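Local coordinates for Non-structural protein 3 (Porcine deltacoronavirus, PDB 6LN0), which is a multidomain replicase component whose macro domain probably binds ADP-ribose-like ligands and whose papain-like peptidase domain probably cleaves the viral polyprotein, at residues Q105-I110 / D136-A141; I119-A124 / V149-M154; D27-V32 / P114-I119. One frame throughout, in Å; residues are numbered along the deposited sequence.

Interaction 1: residues Q105-I110 / D136-A141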
ATOM      1  N   GLN A 105      -2.431  34.087 -12.118  1.00 68.59           N
ATOM      2  CA  GLN A 105      -1.642  34.875 -13.047  1.00 70.92           C
ATOM      3  C   GLN A 105      -0.905  36.022 -12.358  1.00 72.84           C
ATOM      4  O   GLN A 105      -0.091  36.690 -13.007  1.00 71.02           O
ATOM      5  CB  GLN A 105      -2.525  35.392 -14.189  1.00 72.68           C
ATOM      6  CG  GLN A 105      -3.033  34.288 -15.139  1.00 76.37           C
ATOM      7  CD  GLN A 105      -2.000  33.857 -16.180  1.00 81.27           C
ATOM      8  OE1 GLN A 105      -1.079  34.611 -16.508  1.00 85.96           O
ATOM      9  NE2 GLN A 105      -2.149  32.634 -16.700  1.00 78.77           N
ATOM     10  N   ALA A 106      -1.149  36.256 -11.063  1.00 68.68           N
ATOM     11  CA  ALA A 106      -0.323  37.211 -10.335  1.00 67.14           C
ATOM     12  C   ALA A 106       0.989  36.575  -9.901  1.00 64.08           C
ATOM     13  O   ALA A 106       2.052  37.188 -10.034  1.00 61.70           O
ATOM     14  CB  ALA A 106      -1.074  37.760  -9.124  1.00 69.72           C
ATOM     15  N   TYR A 107       0.944  35.343  -9.401  1.00 65.76           N
ATOM     16  CA  TYR A 107       2.183  34.674  -9.013  1.00 63.58           C
ATOM     17  C   TYR A 107       2.995  34.255 -10.231  1.00 64.40           C
ATOM     18  O   TYR A 107       4.233  34.243 -10.180  1.00 59.24           O
ATOM     19  CB  TYR A 107       1.878  33.461  -8.148  1.00 62.10           C
ATOM     20  CG  TYR A 107       1.328  33.794  -6.793  1.00 62.13           C
ATOM     21  CD1 TYR A 107      -0.035  33.914  -6.591  1.00 64.78           C
ATOM     22  CD2 TYR A 107       2.173  33.969  -5.705  1.00 62.31           C
ATOM     23  CE1 TYR A 107      -0.544  34.207  -5.352  1.00 64.14           C
ATOM     24  CE2 TYR A 107       1.676  34.264  -4.459  1.00 61.12           C
ATOM     25  CZ  TYR A 107       0.313  34.376  -4.287  1.00 61.59           C
ATOM     26  OH  TYR A 107      -0.199  34.667  -3.042  1.00 64.23           O
ATOM     27  N   LYS A 108       2.310  33.863 -11.317  1.00 67.57           N
ATOM     28  CA  LYS A 108       2.983  33.648 -12.595  1.00 66.16           C
ATOM     29  C   LYS A 108       3.716  34.907 -13.007  1.00 65.55           C
ATOM     30  O   LYS A 108       4.858  34.862 -13.479  1.00 66.40           O
ATOM     31  CB  LYS A 108       1.967  33.257 -13.675  1.00 67.62           C
ATOM     32  CG  LYS A 108       2.568  32.516 -14.876  1.00 76.28           C
ATOM     33  CD  LYS A 108       1.782  32.760 -16.180  1.00 77.92           C
ATOM     34  CE  LYS A 108       2.440  32.061 -17.377  1.00 72.26           C
ATOM     35  NZ  LYS A 108       3.255  32.988 -18.217  1.00 76.68           N
ATOM     36  N   SER A 109       3.065  36.047 -12.808  1.00 66.09           N
ATOM     37  CA  SER A 109       3.641  37.335 -13.127  1.00 62.52           C
ATOM     38  C   SER A 109       4.901  37.627 -12.321  1.00 59.23           C
ATOM     39  O   SER A 109       5.741  38.411 -12.773  1.00 57.89           O
ATOM     40  CB  SER A 109       2.566  38.395 -12.896  1.00 60.29           C
ATOM     41  OG  SER A 109       3.124  39.678 -12.794  1.00 71.55           O
ATOM     42  N   ILE A 110       5.065  36.988 -11.169  1.00 56.80           N
ATOM     43  CA  ILE A 110       6.166  37.284 -10.263  1.00 54.90           C
ATOM     44  C   ILE A 110       7.355  36.370 -10.512  1.00 59.79           C
ATOM     45  O   ILE A 110       8.502  36.820 -10.580  1.00 56.60           O
ATOM     46  CB  ILE A 110       5.670  37.159  -8.804  1.00 53.70           C
ATOM     47  CG1 ILE A 110       4.771  38.332  -8.426  1.00 54.66           C
ATOM     48  CG2 ILE A 110       6.843  36.974  -7.822  1.00 53.15           C
ATOM     49  CD1 ILE A 110       4.031  38.118  -7.135  1.00 54.70           C
ATOM     50  N   ASP A 136      -2.616  28.396  -2.649  1.00 73.75           N
ATOM     51  CA  ASP A 136      -2.817  27.371  -3.668  1.00 77.35           C
ATOM     52  C   ASP A 136      -2.454  27.892  -5.054  1.00 75.63           C
ATOM     53  O   ASP A 136      -1.794  27.192  -5.837  1.00 71.95           O
ATOM     54  CB  ASP A 136      -4.267  26.866  -3.637  1.00 79.79           C
ATOM     55  CG  ASP A 136      -4.524  25.741  -4.641  1.00 83.56           C
ATOM     56  OD1 ASP A 136      -3.788  24.716  -4.610  1.00 72.34           O
ATOM     57  OD2 ASP A 136      -5.464  25.902  -5.463  1.00 88.39           O
ATOM     58  N   ALA A 137      -2.895  29.118  -5.379  1.00 74.56           N
ATOM     59  CA  ALA A 137      -2.455  29.749  -6.620  1.00 70.78           C
ATOM     60  C   ALA A 137      -0.938  29.734  -6.717  1.00 66.61           C
ATOM     61  O   ALA A 137      -0.376  29.497  -7.791  1.00 67.29           O
ATOM     62  CB  ALA A 137      -2.984  31.179  -6.710  1.00 71.15           C
ATOM     63  N   PHE A 138      -0.261  29.929  -5.586  1.00 64.56           N
ATOM     64  CA  PHE A 138       1.189  30.057  -5.609  1.00 67.66           C
ATOM     65  C   PHE A 138       1.860  28.732  -5.945  1.00 69.71           C
ATOM     66  O   PHE A 138       2.800  28.700  -6.754  1.00 67.77           O
ATOM     67  CB  PHE A 138       1.690  30.591  -4.271  1.00 60.18           C
ATOM     68  CG  PHE A 138       3.136  30.316  -4.014  1.00 58.59           C
ATOM     69  CD1 PHE A 138       4.118  31.053  -4.654  1.00 61.87           C
ATOM     70  CD2 PHE A 138       3.516  29.335  -3.118  1.00 58.54           C
ATOM     71  CE1 PHE A 138       5.461  30.810  -4.412  1.00 60.40           C
ATOM     72  CE2 PHE A 138       4.847  29.078  -2.866  1.00 62.97           C
ATOM     73  CZ  PHE A 138       5.829  29.817  -3.516  1.00 64.36           C
ATOM     74  N   ARG A 139       1.404  27.627  -5.336  1.00 69.05           N
ATOM     75  CA  ARG A 139       2.007  26.341  -5.678  1.00 67.92           C
ATOM     76  C   ARG A 139       1.684  25.949  -7.117  1.00 66.83           C
ATOM     77  O   ARG A 139       2.526  25.355  -7.796  1.00 67.36           O
ATOM     78  CB  ARG A 139       1.578  25.257  -4.689  1.00 68.82           C
ATOM     79  CG  ARG A 139       0.147  25.376  -4.189  1.00 75.83           C
ATOM     80  CD  ARG A 139      -0.134  24.414  -3.021  1.00 75.35           C
ATOM     81  NE  ARG A 139       0.577  23.147  -3.182  1.00 76.20           N
ATOM     82  CZ  ARG A 139       0.087  22.085  -3.813  1.00 74.72           C
ATOM     83  NH1 ARG A 139      -1.134  22.123  -4.348  1.00 70.73           N
ATOM     84  NH2 ARG A 139       0.829  20.988  -3.907  1.00 69.50           N
ATOM     85  N   LYS A 140       0.508  26.326  -7.621  1.00 64.98           N
ATOM     86  CA  LYS A 140       0.212  26.096  -9.035  1.00 68.65           C
ATOM     87  C   LYS A 140       1.152  26.882  -9.955  1.00 70.84           C
ATOM     88  O   LYS A 140       1.410  26.454 -11.087  1.00 73.47           O
ATOM     89  CB  LYS A 140      -1.246  26.467  -9.334  1.00 68.31           C
ATOM     90  CG  LYS A 140      -2.273  25.380  -8.995  1.00 73.04           C
ATOM     91  CD  LYS A 140      -3.693  25.878  -9.258  1.00 76.92           C
ATOM     92  CE  LYS A 140      -4.740  24.875  -8.793  1.00 84.46           C
ATOM     93  NZ  LYS A 140      -6.007  25.570  -8.398  1.00 75.89           N
ATOM     94  N   ALA A 141       1.669  28.030  -9.501  1.00 71.68           N
ATOM     95  CA  ALA A 141       2.501  28.869 -10.354  1.00 62.09           C
ATOM     96  C   ALA A 141       3.989  28.701 -10.100  1.00 61.99           C
ATOM     97  O   ALA A 141       4.794  28.996 -11.001  1.00 61.80           O
ATOM     98  CB  ALA A 141       2.131  30.345 -10.181  1.00 68.31           C
TER
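In the helical layer that covers one face of the macro-domain sheet, Tyr107 of helix 99-110 rests on Ala137, Phe138 and Ala141 of helix 131-141. The axes of the two short segments come within 8.4 Å and cross at -47°. With its CG beside the backbone N and anti to the carbonyl carbon (chi1 -68°), the tyrosine ring is laid against the Ala137-Phe138 side of helix 131-141. Phe138 CB stands over one face of that ring, 3.8 Å from its centroid, as a CH-pi contact. The two side chains cross at about a right angle, and the ring planes are inclined obliquely, at 60°; Tyr107 CD2 meets the edge of the phenylalanine ring at CD1, 3.7 Å away. From the residue just before Phe138, Ala137 CB touches Tyr107 CD1 at 4.0 Å. One turn after Ala137, Ala141 CB fits against Tyr107 CB (3.7 Å) and comes equally close to Lys108 N, which brings the backbones together there. The phenolic OH points past the contact toward the sheet, where it hydrogen-bonds the backbone N of Leu122, while on the outer side of helix 131-141 Asp136 OD2 accepts a salt-bridging hydrogen bond from Lys140 NZ at 3.0 Å. No hydrogen bond spans the two segments: they are joined by apolar packing and one CH-pi contact, and the polar end of Tyr107 is satisfied by a third element, the loop following strand 117-120.

Interaction 2: residues I119-A124 / V149-M154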
ATOM      1  N   ILE A 119       7.902  37.016  -0.660  1.00 48.63           N
ATOM      2  CA  ILE A 119       6.556  37.361  -1.094  1.00 54.08           C
ATOM      3  C   ILE A 119       5.613  37.424   0.103  1.00 61.38           C
ATOM      4  O   ILE A 119       5.351  36.400   0.752  1.00 57.64           O
ATOM      5  CB  ILE A 119       6.042  36.369  -2.153  1.00 54.76           C
ATOM      6  CG1 ILE A 119       7.123  36.079  -3.193  1.00 55.41           C
ATOM      7  CG2 ILE A 119       4.818  36.909  -2.851  1.00 47.81           C
ATOM      8  CD1 ILE A 119       6.588  35.492  -4.483  1.00 54.10           C
ATOM      9  N   PRO A 120       5.121  38.609   0.459  1.00 61.16           N
ATOM     10  CA  PRO A 120       3.899  38.680   1.268  1.00 61.51           C
ATOM     11  C   PRO A 120       2.767  37.974   0.538  1.00 62.15           C
ATOM     12  O   PRO A 120       2.520  38.231  -0.643  1.00 62.07           O
ATOM     13  CB  PRO A 120       3.639  40.189   1.384  1.00 60.80           C
ATOM     14  CG  PRO A 120       4.526  40.833   0.311  1.00 54.83           C
ATOM     15  CD  PRO A 120       5.713  39.937   0.234  1.00 55.42           C
ATOM     16  N   ILE A 121       2.077  37.078   1.249  1.00 62.94           N
ATOM     17  CA  ILE A 121       0.963  36.365   0.638  1.00 64.73           C
ATOM     18  C   ILE A 121      -0.027  37.376   0.089  1.00 65.84           C
ATOM     19  O   ILE A 121      -0.383  38.351   0.765  1.00 71.10           O
ATOM     20  CB  ILE A 121       0.310  35.422   1.655  1.00 66.02           C
ATOM     21  CG1 ILE A 121       1.312  34.358   2.081  1.00 63.53           C
ATOM     22  CG2 ILE A 121      -0.936  34.781   1.073  1.00 66.19           C
ATOM     23  CD1 ILE A 121       0.985  33.757   3.395  1.00 70.06           C
ATOM     24  N   LEU A 122      -0.430  37.181  -1.165  1.00 63.20           N
ATOM     25  CA  LEU A 122      -1.279  38.144  -1.847  1.00 67.77           C
ATOM     26  C   LEU A 122      -2.707  38.028  -1.341  1.00 71.71           C
ATOM     27  O   LEU A 122      -3.153  36.959  -0.922  1.00 70.51           O
ATOM     28  CB  LEU A 122      -1.239  37.930  -3.365  1.00 65.88           C
ATOM     29  CG  LEU A 122       0.112  37.811  -4.087  1.00 67.58           C
ATOM     30  CD1 LEU A 122      -0.098  37.876  -5.599  1.00 66.14           C
ATOM     31  CD2 LEU A 122       1.120  38.888  -3.629  1.00 65.51           C
ATOM     32  N   GLY A 123      -3.426  39.144  -1.374  1.00 76.20           N
ATOM     33  CA  GLY A 123      -4.810  39.132  -0.946  1.00 75.07           C
ATOM     34  C   GLY A 123      -5.021  39.221   0.547  1.00 77.41           C
ATOM     35  O   GLY A 123      -5.984  38.643   1.065  1.00 83.03           O
ATOM     36  N   ALA A 124      -4.144  39.916   1.264  1.00 79.18           N
ATOM     37  CA  ALA A 124      -4.442  40.277   2.640  1.00 81.42           C
ATOM     38  C   ALA A 124      -5.305  41.543   2.669  1.00 80.87           C
ATOM     39  O   ALA A 124      -5.498  42.227   1.658  1.00 75.13           O
ATOM     40  CB  ALA A 124      -3.153  40.465   3.442  1.00 68.53           C
ATOM     41  N   VAL A 149      12.707  30.119  -1.825  1.00 68.83           N
ATOM     42  CA  VAL A 149      11.613  31.092  -1.932  1.00 68.22           C
ATOM     43  C   VAL A 149      11.012  31.333  -0.552  1.00 67.65           C
ATOM     44  O   VAL A 149      10.807  30.391   0.218  1.00 70.98           O
ATOM     45  CB  VAL A 149      10.504  30.632  -2.902  1.00 61.67           C
ATOM     46  CG1 VAL A 149       9.444  31.708  -3.014  1.00 58.12           C
ATOM     47  CG2 VAL A 149      11.082  30.318  -4.256  1.00 64.59           C
ATOM     48  N   THR A 150      10.689  32.590  -0.255  1.00 66.60           N
ATOM     49  CA  THR A 150      10.246  32.998   1.070  1.00 62.86           C
ATOM     50  C   THR A 150       8.896  33.686   0.969  1.00 61.98           C
ATOM     51  O   THR A 150       8.787  34.748   0.348  1.00 63.90           O
ATOM     52  CB  THR A 150      11.257  33.951   1.704  1.00 65.03           C
ATOM     53  OG1 THR A 150      12.484  33.257   1.952  1.00 69.60           O
ATOM     54  CG2 THR A 150      10.711  34.508   3.001  1.00 62.49           C
ATOM     55  N   LEU A 151       7.878  33.101   1.586  1.00 62.31           N
ATOM     56  CA  LEU A 151       6.611  33.790   1.773  1.00 60.61           C
ATOM     57  C   LEU A 151       6.526  34.329   3.187  1.00 60.99           C
ATOM     58  O   LEU A 151       7.154  33.814   4.115  1.00 65.23           O
ATOM     59  CB  LEU A 151       5.409  32.892   1.518  1.00 69.38           C
ATOM     60  CG  LEU A 151       5.428  31.930   0.356  1.00 68.65           C
ATOM     61  CD1 LEU A 151       5.954  30.664   0.935  1.00 69.80           C
ATOM     62  CD2 LEU A 151       4.016  31.734  -0.151  1.00 64.26           C
ATOM     63  N   VAL A 152       5.710  35.363   3.343  1.00 61.14           N
ATOM     64  CA  VAL A 152       5.669  36.157   4.559  1.00 67.32           C
ATOM     65  C   VAL A 152       4.219  36.323   4.965  1.00 64.71           C
ATOM     66  O   VAL A 152       3.378  36.691   4.135  1.00 59.11           O
ATOM     67  CB  VAL A 152       6.340  37.531   4.367  1.00 64.90           C
ATOM     68  CG1 VAL A 152       6.169  38.386   5.627  1.00 68.22           C
ATOM     69  CG2 VAL A 152       7.816  37.357   4.012  1.00 57.47           C
ATOM     70  N   THR A 153       3.934  36.083   6.249  1.00 71.30           N
ATOM     71  CA  THR A 153       2.548  35.978   6.689  1.00 80.14           C
ATOM     72  C   THR A 153       2.176  37.012   7.765  1.00 78.54           C
ATOM     73  O   THR A 153       1.601  38.055   7.436  1.00 76.97           O
ATOM     74  CB  THR A 153       2.280  34.525   7.140  1.00 75.44           C
ATOM     75  OG1 THR A 153       0.945  34.390   7.636  1.00 80.86           O
ATOM     76  CG2 THR A 153       3.317  34.009   8.183  1.00 77.88           C
ATOM     77  N   MET A 154       2.522  36.747   9.033  1.00 79.76           N
ATOM     78  CA  MET A 154       1.969  37.427  10.219  1.00 86.26           C
ATOM     79  C   MET A 154       0.501  37.056  10.485  1.00 86.10           C
ATOM     80  O   MET A 154      -0.291  37.893  10.918  1.00 87.79           O
ATOM     81  CB  MET A 154       2.122  38.942  10.131  1.00 85.78           C
ATOM     82  CG  MET A 154       3.460  39.469  10.561  1.00 83.97           C
ATOM     83  SD  MET A 154       3.295  41.243  10.642  1.00 90.75           S
ATOM     84  CE  MET A 154       1.831  41.506   9.628  1.00 82.64           C
TER
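Ile119 grips the neighbouring strand with both of its backbone polar atoms: its N donates to Thr150 O at 2.6 Å, and its O accepts from Val152 N at 2.8 Å. The second bond is the more bent, with the donor standing 36° out of the carbonyl plane. One step along, Ile121 N reaches Val152 O at 3.2 Å, nearly straight at 165° and in the carbonyl plane, so the ladder continues just past the end of strand 117-120. This is parallel pairing, in which a residue whose N and O both bond one neighbouring strand is followed by one whose N and O point away from that strand; Pro120, with no N-H to give, takes that position. CA-H...O contacts fill in between, from Leu151 CA to Ile119 O (3.1 Å) and from Pro120 CA to Val152 O (3.5 Å). Ile121 places CG1 beside its backbone N (chi1 -63°), bringing CD1 to 4.0 Å from Thr153 CB as the two side chains run side by side. Farther out, Leu151 packs on Leu135 and Phe138 of helix 131-141, the connection of this right-handed beta-alpha-beta unit, and Thr153 OG1 is bound to His158. Backbone bonds thus fix the register with little help from side chains, and they hold the root of the glycine-containing loop from Gly123, which in related macro domains borders the ADP-ribose diphosphate.

Interaction 3: residues D27-V32 / P114-I119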
ATOM      1  N   ASP A  27      19.100  38.169   0.655  1.00 69.37           N
ATOM      2  CA  ASP A  27      20.219  37.655  -0.136  1.00 67.35           C
ATOM      3  C   ASP A  27      20.089  38.088  -1.600  1.00 68.38           C
ATOM      4  O   ASP A  27      19.758  37.271  -2.473  1.00 65.38           O
ATOM      5  CB  ASP A  27      20.284  36.129  -0.024  1.00 69.11           C
ATOM      6  CG  ASP A  27      21.420  35.523  -0.843  1.00 77.66           C
ATOM      7  OD1 ASP A  27      22.292  36.286  -1.326  1.00 75.42           O
ATOM      8  OD2 ASP A  27      21.437  34.277  -1.008  1.00 78.26           O
ATOM      9  N   ASN A  28      20.351  39.373  -1.872  1.00 69.22           N
ATOM     10  CA  ASN A  28      20.143  39.981  -3.195  1.00 65.13           C
ATOM     11  C   ASN A  28      18.754  39.647  -3.733  1.00 59.78           C
ATOM     12  O   ASN A  28      18.569  39.297  -4.896  1.00 57.17           O
ATOM     13  CB  ASN A  28      21.238  39.560  -4.173  1.00 64.67           C
ATOM     14  CG  ASN A  28      22.609  40.001  -3.718  1.00 65.70           C
ATOM     15  OD1 ASN A  28      23.493  39.176  -3.475  1.00 66.33           O
ATOM     16  ND2 ASN A  28      22.787  41.310  -3.573  1.00 66.95           N
ATOM     17  N   SER A  29      17.769  39.802  -2.863  1.00 58.42           N
ATOM     18  CA  SER A  29      16.455  39.235  -3.075  1.00 55.38           C
ATOM     19  C   SER A  29      15.598  40.151  -3.930  1.00 53.96           C
ATOM     20  O   SER A  29      15.821  41.358  -4.017  1.00 55.24           O
ATOM     21  CB  SER A  29      15.766  38.988  -1.735  1.00 58.57           C
ATOM     22  OG  SER A  29      16.619  38.295  -0.833  1.00 60.23           O
ATOM     23  N   VAL A  30      14.609  39.549  -4.575  1.00 55.47           N
ATOM     24  CA  VAL A  30      13.526  40.296  -5.192  1.00 48.71           C
ATOM     25  C   VAL A  30      12.420  40.369  -4.158  1.00 56.72           C
ATOM     26  O   VAL A  30      11.823  39.352  -3.802  1.00 53.84           O
ATOM     27  CB  VAL A  30      13.036  39.638  -6.480  1.00 52.20           C
ATOM     28  CG1 VAL A  30      11.758  40.332  -6.970  1.00 52.26           C
ATOM     29  CG2 VAL A  30      14.130  39.698  -7.523  1.00 55.12           C
ATOM     30  N   LEU A  31      12.168  41.569  -3.652  1.00 55.06           N
ATOM     31  CA  LEU A  31      11.115  41.778  -2.676  1.00 50.64           C
ATOM     32  C   LEU A  31       9.860  42.168  -3.428  1.00 48.13           C
ATOM     33  O   LEU A  31       9.857  43.184  -4.133  1.00 51.79           O
ATOM     34  CB  LEU A  31      11.522  42.858  -1.680  1.00 46.91           C
ATOM     35  CG  LEU A  31      10.501  43.271  -0.638  1.00 51.31           C
ATOM     36  CD1 LEU A  31      10.281  42.136   0.356  1.00 53.92           C
ATOM     37  CD2 LEU A  31      10.986  44.526   0.073  1.00 53.27           C
ATOM     38  N   VAL A  32       8.802  41.363  -3.294  1.00 44.60           N
ATOM     39  CA  VAL A  32       7.544  41.643  -3.977  1.00 48.52           C
ATOM     40  C   VAL A  32       6.705  42.601  -3.141  1.00 47.74           C
ATOM     41  O   VAL A  32       6.560  42.434  -1.925  1.00 45.26           O
ATOM     42  CB  VAL A  32       6.752  40.353  -4.273  1.00 48.12           C
ATOM     43  CG1 VAL A  32       5.517  40.713  -5.049  1.00 48.07           C
ATOM     44  CG2 VAL A  32       7.580  39.354  -5.070  1.00 50.25           C
ATOM     45  N   PRO A 114      15.380  33.180 -12.235  1.00 73.10           N
ATOM     46  CA  PRO A 114      15.947  32.398 -11.129  1.00 72.31           C
ATOM     47  C   PRO A 114      16.625  33.290 -10.097  1.00 69.54           C
ATOM     48  O   PRO A 114      17.824  33.582 -10.166  1.00 68.89           O
ATOM     49  CB  PRO A 114      16.912  31.443 -11.841  1.00 74.33           C
ATOM     50  CG  PRO A 114      17.304  32.189 -13.070  1.00 79.68           C
ATOM     51  CD  PRO A 114      16.192  33.098 -13.462  1.00 73.46           C
ATOM     52  N   ALA A 115      15.812  33.734  -9.140  1.00 65.83           N
ATOM     53  CA  ALA A 115      16.208  34.651  -8.083  1.00 63.66           C
ATOM     54  C   ALA A 115      15.559  34.195  -6.788  1.00 60.08           C
ATOM     55  O   ALA A 115      14.681  33.323  -6.784  1.00 59.98           O
ATOM     56  CB  ALA A 115      15.790  36.096  -8.395  1.00 54.96           C
ATOM     57  N   HIS A 116      15.981  34.808  -5.683  1.00 58.39           N
ATOM     58  CA  HIS A 116      15.378  34.557  -4.380  1.00 58.45           C
ATOM     59  C   HIS A 116      14.242  35.547  -4.159  1.00 56.49           C
ATOM     60  O   HIS A 116      14.474  36.747  -3.996  1.00 60.21           O
ATOM     61  CB  HIS A 116      16.390  34.668  -3.248  1.00 53.80           C
ATOM     62  CG  HIS A 116      15.742  34.720  -1.899  1.00 65.08           C
ATOM     63  ND1 HIS A 116      15.935  35.760  -1.013  1.00 63.44           N
ATOM     64  CD2 HIS A 116      14.857  33.880  -1.307  1.00 64.50           C
ATOM     65  CE1 HIS A 116      15.222  35.542   0.078  1.00 64.86           C
ATOM     66  NE2 HIS A 116      14.559  34.409  -0.074  1.00 66.31           N
ATOM     67  N   TYR A 117      13.022  35.041  -4.112  1.00 59.12           N
ATOM     68  CA  TYR A 117      11.835  35.865  -3.973  1.00 55.50           C
ATOM     69  C   TYR A 117      11.379  35.901  -2.522  1.00 58.59           C
ATOM     70  O   TYR A 117      11.426  34.889  -1.814  1.00 61.62           O
ATOM     71  CB  TYR A 117      10.714  35.323  -4.850  1.00 55.34           C
ATOM     72  CG  TYR A 117      10.964  35.494  -6.324  1.00 55.42           C
ATOM     73  CD1 TYR A 117      10.581  36.660  -6.980  1.00 54.49           C
ATOM     74  CD2 TYR A 117      11.565  34.491  -7.070  1.00 57.19           C
ATOM     75  CE1 TYR A 117      10.799  36.831  -8.336  1.00 56.28           C
ATOM     76  CE2 TYR A 117      11.788  34.658  -8.428  1.00 59.36           C
ATOM     77  CZ  TYR A 117      11.403  35.825  -9.055  1.00 60.98           C
ATOM     78  OH  TYR A 117      11.610  35.995 -10.404  1.00 62.99           O
ATOM     79  N   VAL A 118      10.928  37.072  -2.087  1.00 52.23           N
ATOM     80  CA  VAL A 118      10.307  37.241  -0.784  1.00 51.08           C
ATOM     81  C   VAL A 118       8.917  37.775  -1.052  1.00 53.51           C
ATOM     82  O   VAL A 118       8.766  38.842  -1.658  1.00 55.91           O
ATOM     83  CB  VAL A 118      11.113  38.181   0.121  1.00 52.35           C
ATOM     84  CG1 VAL A 118      10.435  38.354   1.435  1.00 52.26           C
ATOM     85  CG2 VAL A 118      12.509  37.629   0.321  1.00 57.23           C
ATOM     86  N   ILE A 119       7.902  37.016  -0.660  1.00 48.63           N
ATOM     87  CA  ILE A 119       6.556  37.361  -1.094  1.00 54.08           C
ATOM     88  C   ILE A 119       5.613  37.424   0.103  1.00 61.38           C
ATOM     89  O   ILE A 119       5.351  36.400   0.752  1.00 57.64           O
ATOM     90  CB  ILE A 119       6.042  36.369  -2.153  1.00 54.76           C
ATOM     91  CG1 ILE A 119       7.123  36.079  -3.193  1.00 55.41           C
ATOM     92  CG2 ILE A 119       4.818  36.909  -2.851  1.00 47.81           C
ATOM     93  CD1 ILE A 119       6.588  35.492  -4.483  1.00 54.10           C
TER
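Ser29 and His116 meet in the plane of the imidazole: Ser29 OG lies at the ring edge, 2.6 Å from ND1, in a hydrogen bond. The serine torsion (chi1 -49°) sets OG beside its own backbone N, where it also accepts a bond from Asp27 N at 2.9 Å. With NE2 bonded to Thr150 of the next strand, the ring is held at both nitrogens and its rotation is fixed. Val30 and Tyr117, on the same face of the sheet, lie side by side and point the same way, with Val30 CG1 3.9 Å from Tyr117 CD1; on the other side of that valine, CG2 touches Ala115 CB. Leu31 and Val118 cover the opposite face, crossing at a slant, and Leu31 CD1 comes to 3.9 Å from Val118 CG1. At the far end Val32 CG2 slants across Ile119, 3.8 Å from its CG1, while helix 99-110 covers both through Ile110. Beneath these pairs runs the backbone ladder: Val30 N to His116 O, Val118 N to Val30 O (3.0 Å), and Val32 N to Val118 O (3.0 Å), this last bond almost straight at 172°. Two parallel neighbouring strands, buried on both faces, by aliphatic side chains with Tyr117 among them, are what is expected in the central sheet of the three-layered alpha/beta/alpha macro-domain fold.

In the fold
From the N terminus, after strand 10-17, segment 27-32 joins the sheet and pairs much later with 114-119: interaction 3 closes the longest loop, with 81 residues between its segments. Helix segment 105-110 lies within that loop, but its partner 136-141 comes after it, so interaction 1 crosses interaction 3. Interaction 1 also crosses interaction 2, whose first segment falls between the two helices and whose second follows them. Interactions 3 and 2 are in series and share Ile119, which places strand 117-120 between strands 29-34 and 146-152. The helix pair sits on this three-strand group: Ile110 packs on Val32 and Ile119, and Phe138 on Leu151, joining the helical layer to the sheet.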